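Local coordinates for protein Fe(2+) transporter FeoB (Escherichia coli, PDB 3I8X) that transports ferrous iron across the bacterial inner membrane in a GTP-driven uptake system, its cytoplasmic N-terminal domain binding and slowly hydrolysing GTP, at residues V93-L98 / N120-A125; P114-L119 / P144-V149; R27-N32 / R40-F45. All blocks are in the same frame, centred on the assembly; numbering follows the deposited sequence.

Overall arrangement
All three contacts belong to the mixed seven-stranded sheet of the cytoplasmic GTPase domain. Contact 3 comes first along the chain and pairs strand 28-32, at one edge of the sheet, with strand 39-46. The segments of contacts 1 and 2 then alternate, joining strand 88-94 to 115-120 and 115-120 to 145-147, the other edge. Their centres lie about 12 Å apart and they touch, V93 bonding to A118 and L122 packing on P147. Contact 3 sits about 26 Å from contact 1 and 21 Å from contact 2, centre to centre. Contacts 1 and 2 thus meet at the guanine end of the GDP site, with contact 3 at the far edge.

Contact 1: V93-L98 / N120-A125; sequences VDASNL and NMLDIA. With GDP (guanosine-5'-diphosphate), chain D.
V93 and D94 end strand 88-94 beside N120, the last residue of strand 115-120, in a parallel pairing that closes with two backbone bonds. N120 N donates to V93 O (2.7 Å), and A95 N returns a bond to N120 O at 2.8 Å. Beyond them one chain turns through A95 and S96 while the other enters helix 122-126. A95 CB rests on L122 CD2 and A125 CB, and S96 CB on I124 CG2 (3.7 Å). The bent M121 side chain crosses D94 obliquely: CE comes within 3.4 Å of D94 CG, while SD turns toward the base of GDP. D94 keeps its carboxylate with its own turn, an Asx turn in which OD1 takes S96 N from above its plane; OD2 takes N97 ND2. On the ligand side, D123 OD2 accepts GDP N1 at 3.2 Å and, weakly, N2, while M121 N bonds weakly to GDP O6. N120 ND2 reaches S14 O of the P-loop. N120 to D123 stand where G proteins carry NKxD, with M121 in place of the lysine. D123, also paired with R152, faces the N1-H and N2-H donors of guanine's Watson-Crick edge, consistent with the domain's binding of GTP but not ATP.

Contact 2: P114-L119 / P144-V149; sequences PCIVAL and PVIPLV. With GDP (guanosine-5'-diphosphate), chain D.
V117 to L119 pair in parallel with V145 to P147 at one edge of the P-loop GTPase sheet, where strand 145-147 is outermost and strand 115-120 lies next to it. Helix 134-141 lies in the connection between them, a beta-alpha-beta crossover. The two strand axes approach to 4.6 Å and their directions differ by 25°, the usual sheet twist.

Four backbone hydrogen bonds join them. V117 offers its N to P144 O (3.0 Å) and its O to I146 N (2.8 Å); L119 likewise gives its N to I146 O and receives L148 N on its own O at 2.8 Å. Two longer CA-H...O contacts, from V145 to V117 O and from A118 to I146 O, fill in between these bonds.

Apolar side chains cover both faces. V117 and V145 lie side by side, pointing the same way, with V117 CB 4.0 Å from V145 CG2; V145 CG1 also meets L119 CB, and helix 134-141 covers this face. On the other face the position of I116 CG2, anti to the backbone N, turns this methyl onto I146 CG1 at 3.8 Å, and helix 156-164 packs on the pair through A158, L159 and A162. A118 CB receives L148 CD1 on the same face.

Past L148 the chain enters the G5 loop, which mediates fast GDP release in this protein. There V149 borders the guanine: its CA lies 3.4 Å from GDP O6, and its CG1 is 3.7 Å from the same oxygen.

Contact 3: R27-N32 / R40-F45; sequences RQRVGN and RKEGQF
R29 and E42 face each other as a hydrogen-bonded pair in the antiparallel hairpin of strands 28-32 and 39-46, R29 N giving to E42 O at 2.7 Å and E42 N to R29 O at 2.9 Å. G31 and R40 repeat this pattern with a second pair of bonds. At the other end Q44 N bonds to R27 O. Here the R27 side chain folds over the neighbouring strand, its bend at chi3 (-69°) bringing NE to within 3.0 Å of Q44 O; the rim of the guanidinium, through NH2, also lies against F45 CB.

The longer side chains sort onto two faces. On one, R29, R40 and E42 form a salt-bridge network. R40, extended from CG to NE, grips E42 OE1 side-on with NE and NH2, the NH2 bond being 2.9 Å. E42 OE2 faces R29 NH2 in a long salt bridge of 3.6 Å, the guanidinium and carboxylate planes turned 75° apart. On the other face V30 CG2 lies alongside K41 CG at 4.2 Å. G43, with no side chain, brings its CA to 3.8 Å from Q28 CA and close to R27 O.

Further out, strand 51-56 supports the inner strand by backbone bonds to K41, G43 and F45, and its T53 and V55 touch E42. F20 of helix 16-24 packs on K41, whose side chain is about 8 Å from the bound GDP; helix 156-164 reaches F45. The hairpin's connection carries G35 to E39, a predicted GTP-binding segment. Sharing the E42 carboxylate between two arginines probably favours its ionised form. The close bridge is within strand 39-46, and the long R29 contact probably adds only a modest cross-strand attraction.

Contact 1: V93-L98 / N120-A125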
# COMPACT_ATOMS: atom_id res chain seq x y z
N VAL A 93 -2.29 -6.60 -7.39
CA VAL A 93 -1.16 -6.14 -8.21
C VAL A 93 -1.33 -6.76 -9.58
O VAL A 93 -1.61 -7.94 -9.69
CB VAL A 93 0.22 -6.58 -7.61
CG1 VAL A 93 1.36 -6.24 -8.58
CG2 VAL A 93 0.44 -5.93 -6.23
N ASP A 94 -1.16 -5.96 -10.62
CA ASP A 94 -1.29 -6.43 -11.98
C ASP A 94 0.10 -6.91 -12.36
O ASP A 94 1.03 -6.11 -12.43
CB ASP A 94 -1.85 -5.29 -12.85
CG ASP A 94 -1.65 -5.49 -14.36
OD1 ASP A 94 -1.40 -6.62 -14.83
OD2 ASP A 94 -1.78 -4.48 -15.07
N ALA A 95 0.25 -8.22 -12.55
CA ALA A 95 1.54 -8.84 -12.89
C ALA A 95 2.10 -8.41 -14.26
O ALA A 95 3.30 -8.55 -14.51
CB ALA A 95 1.44 -10.38 -12.81
N SER A 96 1.24 -7.87 -15.12
CA SER A 96 1.62 -7.43 -16.45
C SER A 96 2.24 -6.03 -16.47
O SER A 96 2.87 -5.63 -17.44
CB SER A 96 0.44 -7.54 -17.42
OG SER A 96 -0.57 -6.58 -17.15
N ASN A 97 2.11 -5.32 -15.35
CA ASN A 97 2.67 -4.01 -15.15
C ASN A 97 3.20 -3.96 -13.76
O ASN A 97 2.79 -3.12 -12.97
CB ASN A 97 1.59 -2.94 -15.34
CG ASN A 97 1.23 -2.77 -16.78
OD1 ASN A 97 1.96 -2.10 -17.51
ND2 ASN A 97 0.13 -3.38 -17.23
N LEU A 98 4.16 -4.83 -13.46
CA LEU A 98 4.58 -5.06 -12.08
C LEU A 98 5.23 -3.83 -11.47
O LEU A 98 4.89 -3.43 -10.34
CB LEU A 98 5.51 -6.30 -11.98
CG LEU A 98 5.97 -6.69 -10.56
CD1 LEU A 98 4.77 -7.06 -9.74
CD2 LEU A 98 7.02 -7.81 -10.55
N ASN A 120 -2.30 -10.51 -9.68
CA ASN A 120 -3.35 -10.72 -10.65
C ASN A 120 -2.86 -10.58 -12.11
O ASN A 120 -1.74 -10.15 -12.36
CB ASN A 120 -4.45 -9.67 -10.38
CG ASN A 120 -5.84 -10.19 -10.59
OD1 ASN A 120 -6.06 -11.36 -10.90
ND2 ASN A 120 -6.80 -9.32 -10.39
N MET A 121 -3.73 -10.95 -13.06
CA MET A 121 -3.49 -10.78 -14.50
C MET A 121 -2.26 -11.55 -14.96
O MET A 121 -1.40 -11.06 -15.70
CB MET A 121 -3.40 -9.29 -14.86
CG MET A 121 -4.35 -8.42 -14.06
SD MET A 121 -5.65 -7.63 -14.96
CE MET A 121 -4.69 -6.28 -15.64
N LEU A 122 -2.21 -12.79 -14.48
CA LEU A 122 -1.07 -13.68 -14.65
C LEU A 122 -1.00 -14.26 -16.06
O LEU A 122 0.07 -14.34 -16.64
CB LEU A 122 -1.12 -14.81 -13.62
CG LEU A 122 -0.56 -14.50 -12.24
CD1 LEU A 122 -0.81 -15.73 -11.34
CD2 LEU A 122 0.94 -14.14 -12.29
N ASP A 123 -2.16 -14.65 -16.57
CA ASP A 123 -2.32 -15.03 -17.99
C ASP A 123 -1.89 -13.91 -18.96
O ASP A 123 -1.20 -14.15 -19.95
CB ASP A 123 -3.77 -15.46 -18.27
CG ASP A 123 -4.79 -14.63 -17.50
OD1 ASP A 123 -5.95 -15.07 -17.41
OD2 ASP A 123 -4.44 -13.54 -16.98
N ILE A 124 -2.28 -12.68 -18.65
CA ILE A 124 -1.80 -11.51 -19.39
C ILE A 124 -0.27 -11.38 -19.33
O ILE A 124 0.35 -11.14 -20.36
CB ILE A 124 -2.45 -10.20 -18.89
CG1 ILE A 124 -3.98 -10.35 -18.84
CG2 ILE A 124 -1.99 -9.01 -19.75
CD1 ILE A 124 -4.75 -9.08 -18.62
N ALA A 125 0.32 -11.52 -18.14
CA ALA A 125 1.78 -11.55 -18.00
C ALA A 125 2.37 -12.67 -18.86
O ALA A 125 3.34 -12.47 -19.58
CB ALA A 125 2.19 -11.76 -16.54
PB GDP D . -10.59 -2.72 -11.29
O1B GDP D . -10.63 -1.34 -11.87
O2B GDP D . -9.31 -2.79 -10.53
O3B GDP D . -11.79 -2.75 -10.38
O3A GDP D . -10.62 -3.88 -12.42
PA GDP D . -11.77 -4.96 -12.87
O1A GDP D . -13.05 -4.36 -13.42
O2A GDP D . -12.03 -6.11 -11.94
O5' GDP D . -11.01 -5.67 -14.09
C5' GDP D . -10.66 -5.00 -15.29
C4' GDP D . -10.87 -5.97 -16.45
O4' GDP D . -9.92 -7.02 -16.35
C3' GDP D . -12.23 -6.64 -16.40
O3' GDP D . -12.75 -6.87 -17.71
C2' GDP D . -11.99 -7.99 -15.74
O2' GDP D . -12.97 -8.95 -16.16
C1' GDP D . -10.57 -8.30 -16.17
N9 GDP D . -9.79 -9.11 -15.18
C8 GDP D . -9.81 -9.06 -13.84
N7 GDP D . -8.94 -9.96 -13.31
C5 GDP D . -8.34 -10.61 -14.32
C6 GDP D . -7.32 -11.69 -14.49
O6 GDP D . -6.79 -12.23 -13.51
N1 GDP D . -6.97 -12.05 -15.72
C2 GDP D . -7.53 -11.48 -16.80
N2 GDP D . -7.16 -11.89 -18.02
N3 GDP D . -8.48 -10.51 -16.75
C4 GDP D . -8.91 -10.03 -15.56

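Contact 2: P114-L119 / P144-V149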
# COMPACT_ATOMS: atom_id res chain seq x y z
N PRO A 114 -0.21 -4.96 8.04
CA PRO A 114 -0.18 -6.32 7.52
C PRO A 114 -0.79 -6.42 6.11
O PRO A 114 -1.89 -5.92 5.87
CB PRO A 114 -0.98 -7.11 8.56
CG PRO A 114 -0.84 -6.31 9.82
CD PRO A 114 -0.76 -4.89 9.40
N CYS A 115 -0.07 -7.09 5.22
CA CYS A 115 -0.38 -7.08 3.80
C CYS A 115 -0.28 -8.45 3.18
O CYS A 115 0.59 -9.23 3.52
CB CYS A 115 0.57 -6.11 3.09
SG CYS A 115 0.15 -5.73 1.37
N ILE A 116 -1.20 -8.74 2.27
CA ILE A 116 -1.12 -9.85 1.36
C ILE A 116 -1.26 -9.29 -0.07
O ILE A 116 -2.23 -8.59 -0.39
CB ILE A 116 -2.23 -10.85 1.58
CG1 ILE A 116 -2.15 -11.43 3.00
CG2 ILE A 116 -2.15 -11.96 0.49
CD1 ILE A 116 -3.39 -12.14 3.40
N VAL A 117 -0.26 -9.59 -0.90
CA VAL A 117 -0.30 -9.21 -2.29
C VAL A 117 -1.07 -10.28 -3.07
O VAL A 117 -0.69 -11.46 -3.08
CB VAL A 117 1.17 -9.06 -2.87
CG1 VAL A 117 1.15 -8.92 -4.37
CG2 VAL A 117 1.86 -7.89 -2.22
N ALA A 118 -2.17 -9.86 -3.70
CA ALA A 118 -2.84 -10.70 -4.71
C ALA A 118 -2.28 -10.36 -6.10
O ALA A 118 -2.59 -9.29 -6.66
CB ALA A 118 -4.39 -10.54 -4.68
N LEU A 119 -1.43 -11.27 -6.63
CA LEU A 119 -0.75 -11.05 -7.93
C LEU A 119 -1.68 -11.49 -9.05
O LEU A 119 -1.83 -12.68 -9.33
CB LEU A 119 0.60 -11.78 -8.01
CG LEU A 119 1.59 -11.32 -9.11
CD1 LEU A 119 2.05 -9.85 -8.93
CD2 LEU A 119 2.81 -12.21 -9.18
N PRO A 144 3.37 -12.06 2.12
CA PRO A 144 2.91 -13.08 1.18
C PRO A 144 2.56 -12.54 -0.21
O PRO A 144 2.04 -11.43 -0.33
CB PRO A 144 1.66 -13.65 1.87
CG PRO A 144 1.78 -13.28 3.27
CD PRO A 144 2.53 -12.02 3.33
N VAL A 145 2.86 -13.33 -1.22
CA VAL A 145 2.48 -13.02 -2.60
C VAL A 145 1.70 -14.23 -3.11
O VAL A 145 2.23 -15.33 -3.20
CB VAL A 145 3.72 -12.66 -3.51
CG1 VAL A 145 3.27 -12.41 -4.94
CG2 VAL A 145 4.44 -11.41 -2.99
N ILE A 146 0.40 -14.02 -3.38
CA ILE A 146 -0.50 -15.08 -3.79
C ILE A 146 -0.89 -14.88 -5.28
O ILE A 146 -1.51 -13.88 -5.63
CB ILE A 146 -1.77 -15.14 -2.88
CG1 ILE A 146 -1.39 -15.13 -1.38
CG2 ILE A 146 -2.60 -16.35 -3.17
CD1 ILE A 146 -0.62 -16.33 -0.95
N PRO A 147 -0.50 -15.83 -6.16
CA PRO A 147 -0.91 -15.75 -7.58
C PRO A 147 -2.41 -16.03 -7.84
O PRO A 147 -2.94 -16.99 -7.32
CB PRO A 147 0.01 -16.77 -8.28
CG PRO A 147 0.51 -17.69 -7.20
CD PRO A 147 0.38 -16.98 -5.89
N LEU A 148 -3.05 -15.15 -8.61
CA LEU A 148 -4.48 -15.21 -8.95
C LEU A 148 -4.72 -14.98 -10.46
O LEU A 148 -4.13 -14.07 -11.07
CB LEU A 148 -5.28 -14.14 -8.17
CG LEU A 148 -5.85 -14.46 -6.76
CD1 LEU A 148 -4.95 -14.03 -5.61
CD2 LEU A 148 -7.19 -13.83 -6.57
N VAL A 149 -5.59 -15.77 -11.07
CA VAL A 149 -6.32 -15.32 -12.27
C VAL A 149 -7.81 -15.15 -11.87
O VAL A 149 -8.58 -16.10 -11.95
CB VAL A 149 -6.15 -16.27 -13.48
CG1 VAL A 149 -6.98 -15.77 -14.67
CG2 VAL A 149 -4.68 -16.43 -13.83
PB GDP D . -10.59 -2.72 -11.29
O1B GDP D . -10.63 -1.34 -11.87
O2B GDP D . -9.31 -2.79 -10.53
O3B GDP D . -11.79 -2.75 -10.38
O3A GDP D . -10.62 -3.88 -12.42
PA GDP D . -11.77 -4.96 -12.87
O1A GDP D . -13.05 -4.36 -13.42
O2A GDP D . -12.03 -6.11 -11.94
O5' GDP D . -11.01 -5.67 -14.09
C5' GDP D . -10.66 -5.00 -15.29
C4' GDP D . -10.87 -5.97 -16.45
O4' GDP D . -9.92 -7.02 -16.35
C3' GDP D . -12.23 -6.64 -16.40
O3' GDP D . -12.75 -6.87 -17.71
C2' GDP D . -11.99 -7.99 -15.74
O2' GDP D . -12.97 -8.95 -16.16
C1' GDP D . -10.57 -8.30 -16.17
N9 GDP D . -9.79 -9.11 -15.18
C8 GDP D . -9.81 -9.06 -13.84
N7 GDP D . -8.94 -9.96 -13.31
C5 GDP D . -8.34 -10.61 -14.32
C6 GDP D . -7.32 -11.69 -14.49
O6 GDP D . -6.79 -12.23 -13.51
N1 GDP D . -6.97 -12.05 -15.72
C2 GDP D . -7.53 -11.48 -16.80
N2 GDP D . -7.16 -11.89 -18.02
N3 GDP D . -8.48 -10.51 -16.75
C4 GDP D . -8.91 -10.03 -15.56

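Contact 3: R27-N32 / R40-F45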
# COMPACT_ATOMS: atom_id res chain seq x y z
N ARG A 27 -23.30 -10.66 -1.36
CA ARG A 27 -23.19 -10.16 0.02
C ARG A 27 -22.37 -8.90 -0.01
O ARG A 27 -21.27 -8.86 0.51
CB ARG A 27 -22.55 -11.20 0.95
CG ARG A 27 -23.09 -12.63 0.81
CD ARG A 27 -22.26 -13.65 1.59
NE ARG A 27 -20.92 -13.86 1.03
CZ ARG A 27 -20.66 -14.56 -0.07
NH1 ARG A 27 -21.64 -15.15 -0.77
NH2 ARG A 27 -19.40 -14.70 -0.49
N GLN A 28 -22.90 -7.87 -0.65
CA GLN A 28 -22.24 -6.58 -0.66
C GLN A 28 -23.25 -5.43 -0.49
O GLN A 28 -24.42 -5.56 -0.82
CB GLN A 28 -21.35 -6.41 -1.91
CG GLN A 28 -21.95 -6.82 -3.23
CD GLN A 28 -20.98 -6.66 -4.42
OE1 GLN A 28 -20.31 -7.62 -4.86
NE2 GLN A 28 -20.91 -5.45 -4.95
N ARG A 29 -22.78 -4.33 0.09
CA ARG A 29 -23.54 -3.09 0.15
C ARG A 29 -22.77 -1.94 -0.48
O ARG A 29 -21.54 -1.94 -0.50
CB ARG A 29 -23.94 -2.73 1.58
CG ARG A 29 -22.77 -2.54 2.55
CD ARG A 29 -23.07 -1.53 3.65
NE ARG A 29 -22.40 -1.87 4.90
CZ ARG A 29 -22.58 -1.22 6.06
NH1 ARG A 29 -23.41 -0.16 6.15
NH2 ARG A 29 -21.93 -1.63 7.15
N VAL A 30 -23.53 -0.96 -0.99
CA VAL A 30 -23.00 0.25 -1.60
C VAL A 30 -23.55 1.46 -0.85
O VAL A 30 -24.75 1.54 -0.58
CB VAL A 30 -23.39 0.34 -3.10
CG1 VAL A 30 -23.08 1.72 -3.65
CG2 VAL A 30 -22.67 -0.71 -3.90
N GLY A 31 -22.65 2.37 -0.48
CA GLY A 31 -22.99 3.69 0.06
C GLY A 31 -21.98 4.66 -0.51
O GLY A 31 -21.47 4.43 -1.60
N ASN A 32 -21.66 5.71 0.22
CA ASN A 32 -20.67 6.70 -0.22
C ASN A 32 -19.69 6.99 0.90
O ASN A 32 -20.03 6.88 2.08
CB ASN A 32 -21.32 8.01 -0.64
CG ASN A 32 -22.08 8.68 0.50
OD1 ASN A 32 -23.20 8.26 0.82
ND2 ASN A 32 -21.45 9.68 1.14
N ARG A 40 -18.63 4.22 -1.74
CA ARG A 40 -18.02 3.27 -0.80
C ARG A 40 -18.79 1.98 -0.87
O ARG A 40 -20.01 1.96 -0.71
CB ARG A 40 -18.05 3.76 0.64
CG ARG A 40 -17.43 2.75 1.60
CD ARG A 40 -17.23 3.27 2.99
NE ARG A 40 -16.92 2.19 3.94
CZ ARG A 40 -16.33 2.37 5.13
NH1 ARG A 40 -15.97 3.58 5.54
NH2 ARG A 40 -16.09 1.33 5.91
N LYS A 41 -18.03 0.90 -1.03
CA LYS A 41 -18.55 -0.39 -1.41
C LYS A 41 -17.88 -1.44 -0.54
O LYS A 41 -16.62 -1.50 -0.45
CB LYS A 41 -18.18 -0.58 -2.87
CG LYS A 41 -18.64 -1.82 -3.57
CD LYS A 41 -18.72 -1.51 -5.10
CE LYS A 41 -18.25 -2.68 -5.97
NZ LYS A 41 -18.70 -2.54 -7.40
N GLU A 42 -18.69 -2.25 0.14
CA GLU A 42 -18.12 -3.28 0.96
C GLU A 42 -18.99 -4.52 0.99
O GLU A 42 -20.15 -4.49 0.62
CB GLU A 42 -17.76 -2.76 2.37
CG GLU A 42 -18.87 -2.21 3.22
CD GLU A 42 -18.37 -1.86 4.64
OE1 GLU A 42 -17.61 -0.88 4.78
OE2 GLU A 42 -18.75 -2.55 5.62
N GLY A 43 -18.38 -5.64 1.35
CA GLY A 43 -19.09 -6.92 1.39
C GLY A 43 -18.52 -7.89 2.40
O GLY A 43 -17.69 -7.54 3.19
N GLN A 44 -18.98 -9.13 2.31
CA GLN A 44 -18.74 -10.15 3.32
C GLN A 44 -18.38 -11.46 2.68
O GLN A 44 -18.85 -11.79 1.59
CB GLN A 44 -20.00 -10.38 4.16
CG GLN A 44 -20.64 -9.11 4.73
CD GLN A 44 -19.85 -8.50 5.85
OE1 GLN A 44 -18.96 -9.15 6.40
NE2 GLN A 44 -20.15 -7.24 6.20
N PHE A 45 -17.53 -12.21 3.36
CA PHE A 45 -17.23 -13.60 3.02
C PHE A 45 -16.55 -14.31 4.20
O PHE A 45 -16.12 -13.68 5.16
CB PHE A 45 -16.38 -13.69 1.73
CG PHE A 45 -14.95 -13.23 1.87
CD1 PHE A 45 -14.62 -11.90 1.75
CD2 PHE A 45 -13.93 -14.15 2.11
CE1 PHE A 45 -13.31 -11.49 1.89
CE2 PHE A 45 -12.62 -13.75 2.24
CZ PHE A 45 -12.30 -12.43 2.13